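Local coordinates for protein PT26-6P (PDB 2WB7) that is of unknown function but is encoded by a mobile extrachromosomal element of the archaeon Thermococcus and folds into three domains, at residues M486-Y491 against A510-Y516; M380-L384 against Q505-D509. All blocks are in the same frame, centred on the assembly; numbering follows the deposited sequence.

Contact 1 of 2, residues M486-Y491 against A510-Y516; sequences MAGDYY and AEKAKEY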
loop_
_atom_site.group_PDB
_atom_site.type_symbol
_atom_site.label_atom_id
_atom_site.label_comp_id
_atom_site.label_asym_id
_atom_site.label_seq_id
_atom_site.Cartn_x
_atom_site.Cartn_y
_atom_site.Cartn_z
HETATM N N MSE A 486 -9.536 -18.779 21.881
HETATM C CA MSE A 486 -8.632 -18.042 21.005
HETATM C C MSE A 486 -9.133 -16.618 20.771
HETATM O O MSE A 486 -8.354 -15.651 20.808
HETATM C CB MSE A 486 -8.501 -18.779 19.684
HETATM C CG MSE A 486 -7.679 -20.066 19.766
HETATM SE SE MSE A 486 -8.004 -21.178 18.182
HETATM C CE MSE A 486 -6.510 -22.424 18.237
ATOM N N ALA A 487 -10.444 -16.503 20.541
ATOM C CA ALA A 487 -11.124 -15.223 20.389
ATOM C C ALA A 487 -10.958 -14.355 21.640
ATOM O O ALA A 487 -10.545 -13.204 21.565
ATOM C CB ALA A 487 -12.567 -15.468 20.103
ATOM N N GLY A 488 -11.248 -14.927 22.797
ATOM C CA GLY A 488 -11.065 -14.235 24.056
ATOM C C GLY A 488 -9.633 -13.804 24.248
ATOM O O GLY A 488 -9.369 -12.689 24.718
ATOM N N ASP A 489 -8.694 -14.678 23.890
ATOM C CA ASP A 489 -7.270 -14.322 23.969
ATOM C C ASP A 489 -6.946 -13.094 23.118
ATOM O O ASP A 489 -6.181 -12.219 23.533
ATOM C CB ASP A 489 -6.376 -15.505 23.606
ATOM C CG ASP A 489 -6.357 -16.569 24.700
ATOM O OD1 ASP A 489 -6.705 -16.243 25.866
ATOM O OD2 ASP A 489 -5.993 -17.730 24.403
ATOM N N TYR A 490 -7.556 -13.020 21.938
ATOM C CA TYR A 490 -7.349 -11.875 21.060
ATOM C C TYR A 490 -7.882 -10.626 21.741
ATOM O O TYR A 490 -7.170 -9.628 21.847
ATOM C CB TYR A 490 -8.057 -12.066 19.713
ATOM C CG TYR A 490 -7.342 -12.966 18.725
ATOM C CD1 TYR A 490 -6.006 -12.764 18.409
ATOM C CD2 TYR A 490 -8.013 -14.016 18.095
ATOM C CE1 TYR A 490 -5.336 -13.591 17.491
ATOM C CE2 TYR A 490 -7.365 -14.838 17.169
ATOM C CZ TYR A 490 -6.025 -14.616 16.876
ATOM O OH TYR A 490 -5.396 -15.433 15.972
ATOM N N TYR A 491 -9.137 -10.694 22.195
ATOM C CA TYR A 491 -9.809 -9.553 22.832
ATOM C C TYR A 491 -8.984 -8.967 23.958
ATOM O O TYR A 491 -8.906 -7.750 24.134
ATOM C CB TYR A 491 -11.195 -9.939 23.350
ATOM C CG TYR A 491 -12.279 -9.759 22.311
ATOM C CD1 TYR A 491 -13.171 -10.767 22.043
ATOM C CD2 TYR A 491 -12.383 -8.574 21.584
ATOM C CE1 TYR A 491 -14.149 -10.617 21.105
ATOM C CE2 TYR A 491 -13.358 -8.407 20.636
ATOM C CZ TYR A 491 -14.243 -9.438 20.403
ATOM O OH TYR A 491 -15.220 -9.307 19.451
ATOM N N ALA A 510 -8.840 -7.206 17.622
ATOM C CA ALA A 510 -10.290 -7.254 17.807
ATOM C C ALA A 510 -10.983 -7.856 16.609
ATOM O O ALA A 510 -11.956 -8.587 16.758
ATOM C CB ALA A 510 -10.856 -5.882 18.111
ATOM N N GLU A 511 -10.467 -7.575 15.420
ATOM C CA GLU A 511 -11.005 -8.169 14.192
ATOM C C GLU A 511 -10.779 -9.677 14.120
ATOM O O GLU A 511 -11.661 -10.438 13.685
ATOM C CB GLU A 511 -10.383 -7.510 12.977
ATOM C CG GLU A 511 -10.471 -8.350 11.709
ATOM C CD GLU A 511 -11.899 -8.490 11.201
ATOM O OE1 GLU A 511 -12.721 -7.578 11.474
ATOM O OE2 GLU A 511 -12.197 -9.517 10.542
ATOM N N LYS A 512 -9.585 -10.110 14.522
ATOM C CA LYS A 512 -9.290 -11.542 14.595
ATOM C C LYS A 512 -10.241 -12.208 15.563
ATOM O O LYS A 512 -10.728 -13.305 15.307
ATOM C CB LYS A 512 -7.860 -11.794 15.064
ATOM C CG LYS A 512 -6.807 -11.314 14.095
ATOM C CD LYS A 512 -7.131 -11.784 12.684
ATOM C CE LYS A 512 -6.610 -13.189 12.424
ATOM N NZ LYS A 512 -6.967 -13.645 11.039
ATOM N N ALA A 513 -10.494 -11.538 16.687
ATOM C CA ALA A 513 -11.461 -12.019 17.675
ATOM C C ALA A 513 -12.779 -12.320 16.985
ATOM O O ALA A 513 -13.262 -13.448 17.007
ATOM C CB ALA A 513 -11.658 -10.997 18.778
ATOM N N LYS A 514 -13.356 -11.305 16.358
ATOM C CA LYS A 514 -14.650 -11.480 15.713
ATOM C C LYS A 514 -14.617 -12.692 14.780
ATOM O O LYS A 514 -15.606 -13.413 14.638
ATOM C CB LYS A 514 -15.038 -10.218 14.951
ATOM C CG LYS A 514 -16.404 -10.288 14.311
ATOM C CD LYS A 514 -17.515 -10.357 15.384
ATOM C CE LYS A 514 -18.795 -11.035 14.827
ATOM N NZ LYS A 514 -19.290 -10.439 13.520
ATOM N N GLU A 515 -13.475 -12.915 14.141
ATOM C CA GLU A 515 -13.378 -13.975 13.138
ATOM C C GLU A 515 -13.430 -15.354 13.768
ATOM O O GLU A 515 -14.245 -16.182 13.383
ATOM C CB GLU A 515 -12.102 -13.828 12.322
ATOM C CG GLU A 515 -12.153 -12.703 11.307
ATOM C CD GLU A 515 -10.805 -12.494 10.622
ATOM O OE1 GLU A 515 -9.923 -13.378 10.772
ATOM O OE2 GLU A 515 -10.624 -11.447 9.947
ATOM N N TYR A 516 -12.557 -15.596 14.744
ATOM C CA TYR A 516 -12.512 -16.868 15.443
ATOM C C TYR A 516 -13.800 -17.138 16.228
ATOM O O TYR A 516 -14.252 -18.273 16.349
ATOM C CB TYR A 516 -11.291 -16.904 16.369
ATOM C CG TYR A 516 -9.995 -17.127 15.629
ATOM C CD1 TYR A 516 -9.205 -18.250 15.877
ATOM C CD2 TYR A 516 -9.577 -16.222 14.656
ATOM C CE1 TYR A 516 -8.013 -18.452 15.179
ATOM C CE2 TYR A 516 -8.401 -16.411 13.963
ATOM C CZ TYR A 516 -7.626 -17.527 14.219
ATOM O OH TYR A 516 -6.471 -17.702 13.508
#

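Contact 2 of 2, residues M380-L384 against Q505-D509; sequences MISVL and QAKID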
loop_
_atom_site.group_PDB
_atom_site.type_symbol
_atom_site.label_atom_id
_atom_site.label_comp_id
_atom_site.label_asym_id
_atom_site.label_seq_id
_atom_site.Cartn_x
_atom_site.Cartn_y
_atom_site.Cartn_z
HETATM N N MSE A 380 0.353 -5.854 8.192
HETATM C CA MSE A 380 -0.687 -5.748 9.204
HETATM C C MSE A 380 -0.577 -6.898 10.198
HETATM O O MSE A 380 -1.478 -7.727 10.322
HETATM C CB MSE A 380 -2.045 -5.716 8.522
HETATM C CG MSE A 380 -2.244 -4.476 7.664
HETATM SE SE MSE A 380 -2.364 -2.928 8.790
HETATM C CE MSE A 380 -4.235 -3.202 9.130
ATOM N N ILE A 381 0.561 -6.969 10.879
ATOM C CA ILE A 381 0.809 -8.061 11.799
ATOM C C ILE A 381 0.281 -7.675 13.166
ATOM O O ILE A 381 -0.189 -6.557 13.375
ATOM C CB ILE A 381 2.316 -8.421 11.899
ATOM C CG1 ILE A 381 3.164 -7.201 12.277
ATOM C CG2 ILE A 381 2.817 -9.005 10.604
ATOM C CD1 ILE A 381 3.631 -7.167 13.754
ATOM N N SER A 382 0.337 -8.609 14.094
ATOM C CA SER A 382 0.080 -8.284 15.481
ATOM C C SER A 382 0.975 -9.166 16.337
ATOM O O SER A 382 1.119 -10.365 16.070
ATOM C CB SER A 382 -1.372 -8.538 15.833
ATOM O OG SER A 382 -1.541 -8.447 17.237
ATOM N N VAL A 383 1.596 -8.573 17.348
ATOM C CA VAL A 383 2.423 -9.357 18.239
ATOM C C VAL A 383 1.642 -9.657 19.497
ATOM O O VAL A 383 1.220 -8.749 20.187
ATOM C CB VAL A 383 3.703 -8.647 18.579
ATOM C CG1 VAL A 383 4.491 -9.495 19.540
ATOM C CG2 VAL A 383 4.502 -8.355 17.294
ATOM N N LEU A 384 1.419 -10.931 19.770
ATOM C CA LEU A 384 0.612 -11.342 20.922
ATOM C C LEU A 384 1.475 -11.566 22.156
ATOM O O LEU A 384 2.683 -11.813 22.049
ATOM C CB LEU A 384 -0.151 -12.631 20.613
ATOM C CG LEU A 384 -1.069 -12.579 19.399
ATOM C CD1 LEU A 384 -1.464 -13.955 19.019
ATOM C CD2 LEU A 384 -2.289 -11.755 19.696
ATOM N N GLN A 505 -3.046 -1.497 16.341
ATOM C CA GLN A 505 -2.828 -2.937 16.472
ATOM C C GLN A 505 -3.956 -3.616 17.266
ATOM O O GLN A 505 -4.289 -4.781 17.026
ATOM C CB GLN A 505 -1.447 -3.259 17.049
ATOM C CG GLN A 505 -1.071 -4.726 16.865
ATOM C CD GLN A 505 0.401 -5.003 17.081
ATOM O OE1 GLN A 505 1.261 -4.584 16.290
ATOM N NE2 GLN A 505 0.705 -5.736 18.149
ATOM N N ALA A 506 -4.557 -2.861 18.185
ATOM C CA ALA A 506 -5.720 -3.306 18.939
ATOM C C ALA A 506 -6.870 -3.668 18.011
ATOM O O ALA A 506 -7.606 -4.622 18.256
ATOM C CB ALA A 506 -6.145 -2.234 19.893
ATOM N N LYS A 507 -7.044 -2.896 16.949
ATOM C CA LYS A 507 -8.170 -3.126 16.055
ATOM C C LYS A 507 -7.964 -4.380 15.224
ATOM O O LYS A 507 -8.912 -5.061 14.831
ATOM C CB LYS A 507 -8.406 -1.911 15.164
ATOM C CG LYS A 507 -8.892 -0.685 15.915
ATOM C CD LYS A 507 -9.014 0.513 14.966
ATOM C CE LYS A 507 -10.208 1.393 15.337
ATOM N NZ LYS A 507 -10.337 2.550 14.401
ATOM N N ILE A 508 -6.711 -4.695 14.958
ATOM C CA ILE A 508 -6.418 -5.949 14.283
ATOM C C ILE A 508 -6.785 -7.139 15.187
ATOM O O ILE A 508 -7.552 -8.042 14.795
ATOM C CB ILE A 508 -4.945 -6.034 13.873
ATOM C CG1 ILE A 508 -4.655 -5.045 12.729
ATOM C CG2 ILE A 508 -4.622 -7.443 13.471
ATOM C CD1 ILE A 508 -3.207 -4.666 12.574
ATOM N N ASP A 509 -6.256 -7.130 16.408
ATOM C CA ASP A 509 -6.602 -8.171 17.358
ATOM C C ASP A 509 -8.127 -8.320 17.460
ATOM O O ASP A 509 -8.642 -9.430 17.355
ATOM C CB ASP A 509 -5.956 -7.891 18.715
ATOM C CG ASP A 509 -4.449 -8.067 18.683
ATOM O OD1 ASP A 509 -3.986 -8.904 17.878
ATOM O OD2 ASP A 509 -3.732 -7.385 19.458
#

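Contact 1 of 2, residues M486-Y491 against A510-Y516
Ala510 meets the Tyr491 ring, its CB 4.4 Å from Tyr491 CE2. Lys512 CB sits over the centre of the Tyr490 ring, 3.6 Å from the centroid, a CH-pi contact. The lysine chain then bends at chi2 and chi3 and leads NZ away, to salt bridges with Glu515 and Asp12. Ala513 fills the place where the segments are nearest, its CA 4.2 Å from that of Ala487. Its methyl lies over the face of the Tyr491 ring, 3.3 Å from the centroid, and the same CB touches Tyr490 CB. Tyr516 ends the series. Its ring takes the edge of Tyr490 on one face, in a T-shaped pair with planes at 70° and centroids 5.0 Å apart. The selenium of the selenomethionine Met486 lies at the edge of the Tyr516 ring, a Met-aromatic contact. The hydroxyls of Tyr490 and Tyr516 are hydrogen-bonded outside the two segments, Tyr490 OH to Ser237 O and Tyr516 OH to Asp12. The axes of the two segments approach to 7.8 Å, and their N-to-C directions differ by 165°. This is an antiparallel helical hairpin, made by consecutive helices 471-499 and 503-523 of the helical domain.

Contact 2 of 2, residues M380-L384 against Q505-D509
This is a buried interdomain contact, in which loop 380-384, after strand 370-379 in the second immunoglobulin-like domain, packs on the last helix of the helical domain. The strand belongs to an eight-stranded antiparallel sheet, and the loop has no regular structure. Residues 505-509 lie early in helix 503-523. Ile508 points at the loop and carries the apolar half. Its CD1 lies 3.9 Å from CE of the selenomethionine Met380 and 3.7 Å from the carbonyl O of Ile381. The Met380 chain, bent at chi2 and chi3, crosses Ile508 at a slant. The other branch, Ile508 CG2, is 4.2 Å from Ser382 CB. Gln505 reaches out with an extended chain, and its CG packs against Ser382 CB at 4.0 Å. Leu384 runs past Asp509 in the opposite direction, with CD2 3.8 Å from OD1. Lys497 joins the polar side, bridging to Asp509 OD2 and bonding to the carbonyl of Val383. Its charge probably steadies the buried carboxylate. Ser382 has OG anti to the backbone N (chi1 170°). This turns the hydroxyl to the helix, where it donates a 2.6 Å hydrogen bond to Asp509 OD1, on the syn side and 22° out of the carboxylate plane.

In the fold
From the N terminus, the chain reaches 380-384 at the exit of strand 370-379, then runs on through helices 393-404, 408-438 and 442-465 before 486-491 on helix 471-499. After the turn, helix 503-523 brings 505-509 back to 380-384, so contact 2 closes a long, mainly helical loop of 120 residues. The next residues, 510-516, return to 486-491, and contact 1 closes a short loop of 18. The segments alternate along the chain, so the two contacts cross. Their centres are about 10 Å apart. They touch where Tyr490 packs on Asp509 and Leu384. Contact 1 joins two helices within one domain, and contact 2 ties that pair to the second immunoglobulin-like domain.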